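PDB 6IQ1: adenosine 5'-monophosphoramidase HNT1 from Candida albicans, which probably hydrolyses adenosine 5'-monophosphoramidates such as AMP-NH2 to AMP, working as a homodimeric member of the HINT branch of the histidine triad family. Local coordinates for residues H49-K52 with L53-P57; L61-I64 with L65-K69; L22-A26 with K27-F31. All blocks are in the same frame, centred on the assembly; numbering follows the deposited sequence.

Interaction 1: residues H49-K52 with L53-P57; sequences HGAK and LHNIP. With ZN (zinc ion), chain H.
Lys52 and Asn55 close a short 3-10 turn, in which Asn55 N gives a hydrogen bond to Lys52 O at 2.8 Å, before the chain runs on to Pro57, the N-cap of the next helix. The asparagine also reaches back. With CG anti to its carbonyl carbon (chi1 -52°), its amide oxygen OD1 accepts a hydrogen bond from Lys52 N at 2.8 Å, in the carbonyl plane and on a lone pair, so one residue meets both polar backbone atoms of another. Its ND2 hydrogen-bonds to Asn81 OD1 of the second subunit. Lys52 is extended beyond CG and lies alongside His54, pointing the same way; its CB sits over one face of the imidazole in a CH-pi contact, 4.0 Å from the ring centroid, while CD approaches CE1 at 3.5 Å. Both ring nitrogens of His54 hydrogen-bond across the dimer interface, ND1 to Tyr88 and NE2 to Asn81 of the second subunit. This is the link between strand 42-46 and helix 58-74 of the HIT domain, and it carries a zinc ligand near its start: His49 ND1 binds the zinc ion at 2.0 Å, with Cys7, Cys10 and His104 completing the site. Next to that histidine, Ile56 packs on the Gly50 backbone, its CD1 3.5 Å from Gly50 N, and Gly50 CA packs against Asn55 CB at 3.8 Å.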
ATOM      1  N   HIS D  49     -16.694  -0.642   7.000  1.00 37.33           N
ATOM      2  CA  HIS D  49     -15.906  -0.009   8.059  1.00 34.21           C
ATOM      3  C   HIS D  49     -15.046  -1.050   8.771  1.00 33.24           C
ATOM      4  O   HIS D  49     -15.558  -1.872   9.536  1.00 32.18           O
ATOM      5  CB  HIS D  49     -16.794   0.710   9.072  1.00 34.88           C
ATOM      6  CG  HIS D  49     -16.025   1.311  10.208  1.00 32.76           C
ATOM      7  ND1 HIS D  49     -15.618   2.630  10.216  1.00 35.25           N
ATOM      8  CD2 HIS D  49     -15.545   0.765  11.351  1.00 33.70           C
ATOM      9  CE1 HIS D  49     -14.934   2.874  11.320  1.00 32.04           C
ATOM     10  NE2 HIS D  49     -14.877   1.759  12.028  1.00 32.41           N
ATOM     11  N   GLY D  50     -13.741  -0.996   8.549  1.00 35.14           N
ATOM     12  CA  GLY D  50     -12.798  -1.716   9.389  1.00 31.85           C
ATOM     13  C   GLY D  50     -11.642  -0.812   9.762  1.00 31.37           C
ATOM     14  O   GLY D  50     -11.232   0.058   8.994  1.00 32.42           O
ATOM     15  N   ALA D  51     -11.116  -1.016  10.961  1.00 33.12           N
ATOM     16  CA  ALA D  51     -10.056  -0.113  11.388  1.00 34.16           C
ATOM     17  C   ALA D  51      -8.731  -0.460  10.721  1.00 30.68           C
ATOM     18  O   ALA D  51      -8.025   0.434  10.246  1.00 29.55           O
ATOM     19  CB  ALA D  51      -9.926  -0.127  12.912  1.00 29.64           C
ATOM     20  N   LYS D  52      -8.387  -1.741  10.655  1.00 29.42           N
ATOM     21  CA  LYS D  52      -7.127  -2.188  10.084  1.00 30.70           C
ATOM     22  C   LYS D  52      -7.364  -3.057   8.847  1.00 31.23           C
ATOM     23  O   LYS D  52      -8.478  -3.525   8.588  1.00 26.86           O
ATOM     24  CB  LYS D  52      -6.307  -2.944  11.133  1.00 28.40           C
ATOM     25  CG  LYS D  52      -5.777  -2.037  12.203  1.00 29.80           C
ATOM     26  CD  LYS D  52      -5.060  -2.797  13.313  1.00 30.74           C
ATOM     27  CE  LYS D  52      -4.346  -1.817  14.235  1.00 33.47           C
ATOM     28  NZ  LYS D  52      -3.399  -2.494  15.162  1.00 39.02           N
ATOM     29  N   LEU D  53      -6.285  -3.260   8.069  1.00 30.61           N
ATOM     30  CA  LEU D  53      -6.373  -4.056   6.849  1.00 28.56           C
ATOM     31  C   LEU D  53      -7.013  -5.421   7.103  1.00 28.47           C
ATOM     32  O   LEU D  53      -7.827  -5.892   6.305  1.00 31.71           O
ATOM     33  CB  LEU D  53      -4.988  -4.228   6.229  1.00 28.88           C
ATOM     34  CG  LEU D  53      -5.034  -4.770   4.800  1.00 30.87           C
ATOM     35  CD1 LEU D  53      -5.318  -3.627   3.842  1.00 29.48           C
ATOM     36  CD2 LEU D  53      -3.764  -5.497   4.414  1.00 31.65           C
ATOM     37  N   HIS D  54      -6.682  -6.064   8.217  1.00 29.38           N
ATOM     38  CA  HIS D  54      -7.234  -7.392   8.460  1.00 29.08           C
ATOM     39  C   HIS D  54      -8.709  -7.375   8.900  1.00 32.47           C
ATOM     40  O   HIS D  54      -9.300  -8.452   9.060  1.00 29.32           O
ATOM     41  CB  HIS D  54      -6.379  -8.121   9.496  1.00 23.98           C
ATOM     42  CG  HIS D  54      -6.302  -7.431  10.820  1.00 28.77           C
ATOM     43  ND1 HIS D  54      -5.234  -6.637  11.181  1.00 33.28           N
ATOM     44  CD2 HIS D  54      -7.149  -7.424  11.872  1.00 29.07           C
ATOM     45  CE1 HIS D  54      -5.436  -6.162  12.396  1.00 33.39           C
ATOM     46  NE2 HIS D  54      -6.588  -6.629  12.840  1.00 30.96           N
ATOM     47  N   ASN D  55      -9.312  -6.200   9.095  1.00 28.86           N
ATOM     48  CA  ASN D  55     -10.729  -6.096   9.414  1.00 29.83           C
ATOM     49  C   ASN D  55     -11.600  -5.912   8.177  1.00 32.29           C
ATOM     50  O   ASN D  55     -12.790  -5.629   8.323  1.00 39.20           O
ATOM     51  CB  ASN D  55     -10.982  -4.933  10.385  1.00 29.91           C
ATOM     52  CG  ASN D  55     -10.088  -4.993  11.620  1.00 32.04           C
ATOM     53  OD1 ASN D  55      -9.278  -4.101  11.847  1.00 33.64           O
ATOM     54  ND2 ASN D  55     -10.232  -6.050  12.417  1.00 31.20           N
ATOM     55  N   ILE D  56     -11.053  -6.054   6.980  1.00 32.17           N
ATOM     56  CA  ILE D  56     -11.761  -5.740   5.739  1.00 30.31           C
ATOM     57  C   ILE D  56     -12.033  -7.040   4.996  1.00 30.50           C
ATOM     58  O   ILE D  56     -11.112  -7.846   4.819  1.00 28.76           O
ATOM     59  CB  ILE D  56     -10.957  -4.763   4.857  1.00 31.39           C
ATOM     60  CG1 ILE D  56     -10.699  -3.456   5.608  1.00 31.89           C
ATOM     61  CG2 ILE D  56     -11.697  -4.442   3.585  1.00 29.66           C
ATOM     62  CD1 ILE D  56     -11.967  -2.747   6.038  1.00 32.09           C
ATOM     63  N   PRO D  57     -13.261  -7.282   4.546  1.00 35.28           N
ATOM     64  CA  PRO D  57     -13.542  -8.523   3.808  1.00 35.79           C
ATOM     65  C   PRO D  57     -12.723  -8.615   2.526  1.00 33.28           C
ATOM     66  O   PRO D  57     -12.384  -7.605   1.904  1.00 31.69           O
ATOM     67  CB  PRO D  57     -15.044  -8.431   3.504  1.00 31.73           C
ATOM     68  CG  PRO D  57     -15.577  -7.384   4.454  1.00 30.29           C
ATOM     69  CD  PRO D  57     -14.449  -6.426   4.684  1.00 31.18           C
TER
HETATM   70 ZN    ZN H 201     -15.726   4.193   8.966  1.00 46.06          ZN

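Interaction 2: residues L61-I64 with L65-K69; sequences LSDI and LPVVK
Ile64 O and Val68 N make a regular helical hydrogen bond, 2.9 Å long. One residue earlier, Val67 N makes only a weak hydrogen bond to Asp63 O, 3.3 Å. Pro66 probably accounts for much of this. Its nitrogen carries no hydrogen, so Ser62 O meets the ring instead, with Pro66 CD at 3.3 Å, and Asp63 O lies beside the same carbon. Just before the proline, Leu65 N stands 4.4 Å from Leu61 O, too far for a hydrogen bond; Leu61 O instead takes a weak bond from Ile64 N at 3.3 Å. Helix 58-74 is kinked here, a good example of how proline inside a helix removes one donor and is commonly accompanied by a bend. The regular spacing is back from Val68 onward, and Lys69 N bonds to Leu65 O at 2.8 Å.

The polar side chains of this stretch find their partners outside it. Asp63, whose CG is anti to the backbone nitrogen (chi1 -178°), is carried past Val67, so that OD2 passes 3.9 Å from Val67 CG2 on its way to a probable hydrogen bond with Thr28 OG1. Ser62 OG bonds to Ser62 O of the second subunit, and Lys69 NZ reaches across the same interface to form a salt bridge with Asp58 and a hydrogen bond with Ile56 O of that chain. Among the apolar groups, Ile64 CG2 packs loosely on Val68 CG2 (4.2 Å) and on Leu65 CD2. Val67 and Val68 rest on Ile44 of strand 42-46, whereas Leu65 faces Phe107 of the second subunit.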
ATOM      1  N   LEU D  61     -11.082  -5.843  -0.375  1.00 31.17           N
ATOM      2  CA  LEU D  61      -9.658  -5.707  -0.646  1.00 27.12           C
ATOM      3  C   LEU D  61      -9.365  -5.891  -2.124  1.00 29.36           C
ATOM      4  O   LEU D  61      -8.496  -5.212  -2.675  1.00 28.30           O
ATOM      5  CB  LEU D  61      -8.865  -6.716   0.175  1.00 27.24           C
ATOM      6  CG  LEU D  61      -8.835  -6.493   1.685  1.00 29.72           C
ATOM      7  CD1 LEU D  61      -7.929  -7.505   2.351  1.00 32.41           C
ATOM      8  CD2 LEU D  61      -8.423  -5.081   2.031  1.00 24.70           C
ATOM      9  N   SER D  62     -10.094  -6.796  -2.789  1.00 32.57           N
ATOM     10  CA  SER D  62      -9.805  -7.100  -4.187  1.00 29.32           C
ATOM     11  C   SER D  62     -10.075  -5.910  -5.094  1.00 31.56           C
ATOM     12  O   SER D  62      -9.461  -5.791  -6.160  1.00 28.50           O
ATOM     13  CB  SER D  62     -10.632  -8.295  -4.650  1.00 31.72           C
ATOM     14  OG  SER D  62     -10.085  -9.495  -4.139  1.00 41.09           O
ATOM     15  N   ASP D  63     -10.979  -5.021  -4.691  1.00 28.29           N
ATOM     16  CA  ASP D  63     -11.390  -3.919  -5.540  1.00 28.13           C
ATOM     17  C   ASP D  63     -10.514  -2.674  -5.383  1.00 31.22           C
ATOM     18  O   ASP D  63     -10.524  -1.805  -6.266  1.00 32.02           O
ATOM     19  CB  ASP D  63     -12.860  -3.595  -5.247  1.00 27.92           C
ATOM     20  CG  ASP D  63     -13.393  -2.491  -6.105  1.00 31.34           C
ATOM     21  OD1 ASP D  63     -13.391  -2.633  -7.342  1.00 34.06           O
ATOM     22  OD2 ASP D  63     -13.809  -1.462  -5.543  1.00 39.19           O
ATOM     23  N   ILE D  64      -9.719  -2.595  -4.316  1.00 29.24           N
ATOM     24  CA  ILE D  64      -8.997  -1.367  -4.002  1.00 25.49           C
ATOM     25  C   ILE D  64      -7.899  -1.082  -5.031  1.00 27.61           C
ATOM     26  O   ILE D  64      -7.878  -0.018  -5.659  1.00 28.53           O
ATOM     27  CB  ILE D  64      -8.441  -1.445  -2.575  1.00 28.20           C
ATOM     28  CG1 ILE D  64      -9.556  -1.115  -1.602  1.00 29.49           C
ATOM     29  CG2 ILE D  64      -7.231  -0.500  -2.376  1.00 27.57           C
ATOM     30  CD1 ILE D  64      -9.268  -1.613  -0.238  1.00 35.41           C
ATOM     31  N   LEU D  65      -6.956  -2.003  -5.205  1.00 25.30           N
ATOM     32  CA  LEU D  65      -5.844  -1.718  -6.111  1.00 27.10           C
ATOM     33  C   LEU D  65      -6.264  -1.481  -7.571  1.00 27.82           C
ATOM     34  O   LEU D  65      -5.630  -0.635  -8.228  1.00 24.30           O
ATOM     35  CB  LEU D  65      -4.799  -2.841  -6.006  1.00 24.62           C
ATOM     36  CG  LEU D  65      -4.153  -2.906  -4.618  1.00 23.92           C
ATOM     37  CD1 LEU D  65      -3.141  -4.033  -4.541  1.00 20.25           C
ATOM     38  CD2 LEU D  65      -3.535  -1.549  -4.228  1.00 19.38           C
ATOM     39  N   PRO D  66      -7.277  -2.153  -8.135  1.00 28.15           N
ATOM     40  CA  PRO D  66      -7.743  -1.719  -9.460  1.00 29.88           C
ATOM     41  C   PRO D  66      -8.271  -0.291  -9.468  1.00 29.72           C
ATOM     42  O   PRO D  66      -8.073   0.433 -10.455  1.00 29.11           O
ATOM     43  CB  PRO D  66      -8.825  -2.746  -9.798  1.00 25.63           C
ATOM     44  CG  PRO D  66      -8.353  -3.968  -9.119  1.00 25.62           C
ATOM     45  CD  PRO D  66      -7.822  -3.482  -7.797  1.00 26.63           C
ATOM     46  N   VAL D  67      -8.895   0.163  -8.383  1.00 28.76           N
ATOM     47  CA  VAL D  67      -9.278   1.570  -8.331  1.00 25.63           C
ATOM     48  C   VAL D  67      -8.039   2.465  -8.280  1.00 28.42           C
ATOM     49  O   VAL D  67      -7.967   3.483  -8.988  1.00 28.43           O
ATOM     50  CB  VAL D  67     -10.216   1.825  -7.144  1.00 25.91           C
ATOM     51  CG1 VAL D  67     -10.417   3.327  -6.946  1.00 23.98           C
ATOM     52  CG2 VAL D  67     -11.535   1.085  -7.360  1.00 21.66           C
ATOM     53  N   VAL D  68      -7.046   2.111  -7.443  1.00 27.60           N
ATOM     54  CA  VAL D  68      -5.818   2.906  -7.376  1.00 27.08           C
ATOM     55  C   VAL D  68      -5.162   2.961  -8.750  1.00 28.07           C
ATOM     56  O   VAL D  68      -4.707   4.016  -9.200  1.00 28.53           O
ATOM     57  CB  VAL D  68      -4.851   2.351  -6.306  1.00 25.85           C
ATOM     58  CG1 VAL D  68      -3.574   3.184  -6.241  1.00 21.23           C
ATOM     59  CG2 VAL D  68      -5.511   2.306  -4.940  1.00 24.25           C
ATOM     60  N   LYS D  69      -5.148   1.832  -9.458  1.00 29.37           N
ATOM     61  CA  LYS D  69      -4.584   1.811 -10.802  1.00 30.51           C
ATOM     62  C   LYS D  69      -5.333   2.763 -11.722  1.00 30.84           C
ATOM     63  O   LYS D  69      -4.718   3.539 -12.462  1.00 32.97           O
ATOM     64  CB  LYS D  69      -4.622   0.397 -11.368  1.00 26.96           C
ATOM     65  CG  LYS D  69      -4.227   0.344 -12.812  1.00 26.40           C
ATOM     66  CD  LYS D  69      -4.078  -1.086 -13.245  1.00 31.00           C
ATOM     67  CE  LYS D  69      -3.966  -1.196 -14.732  1.00 29.84           C
ATOM     68  NZ  LYS D  69      -4.355  -2.572 -15.057  1.00 34.13           N
TER

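Interaction 3: residues L22-A26 with K27-F31; sequences LIETA and KTYSF
Strands 21-24 and 28-32 form a beta hairpin at one edge of this chain's antiparallel sheet, and the contact runs from its tip at Ala26 and Lys27 down to Leu22 and Phe31. The tip is closed by Thr25 N, which donates to Thr28 O at 2.8 Å. Next comes Glu24 with Tyr29, a non-hydrogen-bonded antiparallel pair in which the side chains meet directly. The glutamate chain is extended and crosses the tyrosine at an angle, bringing CD to the ring edge, near its plane, 3.7 Å from Tyr29 CD2; the carboxylate and ring planes are 57° apart. The carboxylate oxygens themselves are held by salt bridges, OE2 to Lys47 and OE1 to Lys21, while Tyr29 OH bonds to Ser19.

Further down, Ile23 O accepts two donors from one residue. Ser30 N reaches it in a weak bond of 3.1 Å, and Ser30 OG in a shorter one of 2.7 Å, lying in the carbonyl plane on a lone pair. The hydroxyl can do this because chi1 of 61° places OG between the backbone nitrogen and carbonyl carbon, close enough to bond to Ile23 O. Leu22 N then bonds to Ser30 O at 2.9 Å.

Within the fold, strand 28-32 is hydrogen-bonded on its other edge to strand 42-46. Helix 8-14 lies against Tyr29 and Phe31, whereas helix 58-74 packs on Ile23 and Thr25 on the other face and takes Lys27 NZ in a salt bridge with Asp59; Leu22 packs on His137 and Ile23 on Leu144, both on helix 130-147 of the second subunit.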
ATOM      1  N   LEU D  22     -13.865  11.404  -6.416  1.00 34.56           N
ATOM      2  CA  LEU D  22     -13.155  11.082  -7.639  1.00 32.04           C
ATOM      3  C   LEU D  22     -13.811   9.845  -8.235  1.00 31.67           C
ATOM      4  O   LEU D  22     -14.850   9.954  -8.889  1.00 35.16           O
ATOM      5  CB  LEU D  22     -11.651  10.935  -7.350  1.00 31.89           C
ATOM      6  CG  LEU D  22     -10.825  12.209  -7.056  1.00 31.12           C
ATOM      7  CD1 LEU D  22      -9.405  11.861  -6.691  1.00 27.55           C
ATOM      8  CD2 LEU D  22     -10.809  13.159  -8.249  1.00 30.50           C
ATOM      9  N   ILE D  23     -13.257   8.664  -8.033  1.00 33.84           N
ATOM     10  CA  ILE D  23     -13.834   7.429  -8.539  1.00 29.88           C
ATOM     11  C   ILE D  23     -14.620   6.781  -7.412  1.00 28.79           C
ATOM     12  O   ILE D  23     -14.139   6.699  -6.279  1.00 33.03           O
ATOM     13  CB  ILE D  23     -12.739   6.493  -9.081  1.00 31.47           C
ATOM     14  CG1 ILE D  23     -12.198   7.026 -10.423  1.00 31.16           C
ATOM     15  CG2 ILE D  23     -13.252   5.060  -9.214  1.00 28.83           C
ATOM     16  CD1 ILE D  23     -11.038   6.205 -11.008  1.00 30.54           C
ATOM     17  N   GLU D  24     -15.833   6.345  -7.707  1.00 30.00           N
ATOM     18  CA  GLU D  24     -16.593   5.535  -6.768  1.00 30.01           C
ATOM     19  C   GLU D  24     -17.032   4.234  -7.436  1.00 31.57           C
ATOM     20  O   GLU D  24     -17.272   4.178  -8.646  1.00 26.43           O
ATOM     21  CB  GLU D  24     -17.806   6.276  -6.234  1.00 29.57           C
ATOM     22  CG  GLU D  24     -18.416   5.576  -5.050  1.00 34.61           C
ATOM     23  CD  GLU D  24     -19.696   6.217  -4.563  1.00 40.97           C
ATOM     24  OE1 GLU D  24     -19.927   7.428  -4.841  1.00 41.31           O
ATOM     25  OE2 GLU D  24     -20.463   5.488  -3.887  1.00 37.41           O
ATOM     26  N   THR D  25     -17.136   3.190  -6.622  1.00 30.25           N
ATOM     27  CA  THR D  25     -17.405   1.829  -7.056  1.00 29.58           C
ATOM     28  C   THR D  25     -18.464   1.266  -6.111  1.00 35.43           C
ATOM     29  O   THR D  25     -18.759   1.860  -5.071  1.00 32.03           O
ATOM     30  CB  THR D  25     -16.080   1.016  -7.063  1.00 33.06           C
ATOM     31  OG1 THR D  25     -15.326   1.300  -8.252  1.00 32.25           O
ATOM     32  CG2 THR D  25     -16.287  -0.450  -6.960  1.00 40.46           C
ATOM     33  N   ALA D  26     -19.084   0.149  -6.498  1.00 31.26           N
ATOM     34  CA  ALA D  26     -19.957  -0.556  -5.567  1.00 33.30           C
ATOM     35  C   ALA D  26     -19.274  -0.771  -4.221  1.00 35.29           C
ATOM     36  O   ALA D  26     -19.918  -0.699  -3.168  1.00 37.27           O
ATOM     37  CB  ALA D  26     -20.390  -1.900  -6.161  1.00 27.07           C
ATOM     38  N   LYS D  27     -17.965  -1.024  -4.230  1.00 31.86           N
ATOM     39  CA  LYS D  27     -17.247  -1.359  -3.011  1.00 36.79           C
ATOM     40  C   LYS D  27     -16.243  -0.308  -2.537  1.00 33.66           C
ATOM     41  O   LYS D  27     -15.846  -0.354  -1.368  1.00 32.11           O
ATOM     42  CB  LYS D  27     -16.526  -2.709  -3.187  1.00 34.75           C
ATOM     43  CG  LYS D  27     -17.463  -3.903  -3.006  1.00 34.89           C
ATOM     44  CD  LYS D  27     -16.843  -5.194  -3.550  1.00 38.04           C
ATOM     45  CE  LYS D  27     -17.896  -6.289  -3.760  1.00 36.23           C
ATOM     46  NZ  LYS D  27     -18.725  -6.525  -2.537  1.00 43.98           N
ATOM     47  N   THR D  28     -15.842   0.644  -3.377  1.00 30.52           N
ATOM     48  CA  THR D  28     -14.742   1.529  -3.031  1.00 29.72           C
ATOM     49  C   THR D  28     -15.130   2.992  -3.216  1.00 30.43           C
ATOM     50  O   THR D  28     -15.927   3.326  -4.097  1.00 32.36           O
ATOM     51  CB  THR D  28     -13.506   1.182  -3.887  1.00 32.12           C
ATOM     52  OG1 THR D  28     -13.114  -0.169  -3.622  1.00 28.84           O
ATOM     53  CG2 THR D  28     -12.342   2.095  -3.571  1.00 26.86           C
ATOM     54  N   TYR D  29     -14.545   3.867  -2.387  1.00 26.34           N
ATOM     55  CA  TYR D  29     -14.786   5.309  -2.449  1.00 27.61           C
ATOM     56  C   TYR D  29     -13.470   6.080  -2.379  1.00 29.68           C
ATOM     57  O   TYR D  29     -12.649   5.849  -1.477  1.00 28.30           O
ATOM     58  CB  TYR D  29     -15.718   5.757  -1.313  1.00 26.27           C
ATOM     59  CG  TYR D  29     -16.181   7.188  -1.438  1.00 29.15           C
ATOM     60  CD1 TYR D  29     -15.380   8.242  -1.001  1.00 29.89           C
ATOM     61  CD2 TYR D  29     -17.410   7.490  -1.992  1.00 34.87           C
ATOM     62  CE1 TYR D  29     -15.786   9.547  -1.122  1.00 31.87           C
ATOM     63  CE2 TYR D  29     -17.838   8.806  -2.105  1.00 37.87           C
ATOM     64  CZ  TYR D  29     -17.021   9.827  -1.672  1.00 38.10           C
ATOM     65  OH  TYR D  29     -17.432  11.135  -1.796  1.00 40.66           O
ATOM     66  N   SER D  30     -13.275   7.023  -3.298  1.00 26.33           N
ATOM     67  CA  SER D  30     -12.028   7.774  -3.308  1.00 30.28           C
ATOM     68  C   SER D  30     -12.275   9.271  -3.491  1.00 29.51           C
ATOM     69  O   SER D  30     -13.251   9.693  -4.115  1.00 30.50           O
ATOM     70  CB  SER D  30     -11.066   7.232  -4.387  1.00 24.05           C
ATOM     71  OG  SER D  30     -11.627   7.336  -5.674  1.00 30.87           O
ATOM     72  N   PHE D  31     -11.358  10.068  -2.947  1.00 29.12           N
ATOM     73  CA  PHE D  31     -11.519  11.509  -2.829  1.00 31.57           C
ATOM     74  C   PHE D  31     -10.172  12.132  -2.481  1.00 32.10           C
ATOM     75  O   PHE D  31      -9.261  11.455  -1.993  1.00 31.74           O
ATOM     76  CB  PHE D  31     -12.579  11.878  -1.774  1.00 29.23           C
ATOM     77  CG  PHE D  31     -12.300  11.325  -0.396  1.00 28.76           C
ATOM     78  CD1 PHE D  31     -12.520   9.981  -0.102  1.00 31.08           C
ATOM     79  CD2 PHE D  31     -11.845  12.148   0.613  1.00 31.57           C
ATOM     80  CE1 PHE D  31     -12.269   9.470   1.173  1.00 29.86           C
ATOM     81  CE2 PHE D  31     -11.597  11.649   1.899  1.00 35.24           C
ATOM     82  CZ  PHE D  31     -11.801  10.312   2.180  1.00 32.12           C
TER

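Along the chain the three contacts come in series, interaction 3 first, then 1, then 2; none nests in or crosses another. Interaction 3 closes the hairpin 22-31 at the sheet edge. After strand 42-46, interaction 1 folds the loop that leads from the zinc site into helix 58-74, where interaction 2 spans a kinked turn. The last two meet directly, Leu53 and Ile56 packing on Leu61. The helix also returns to the hairpin: Asp63 and Val67 touch Thr25, so 61-69 bridges the other two, whose centres are about 17 Å apart and which do not touch. All three also reach the second subunit.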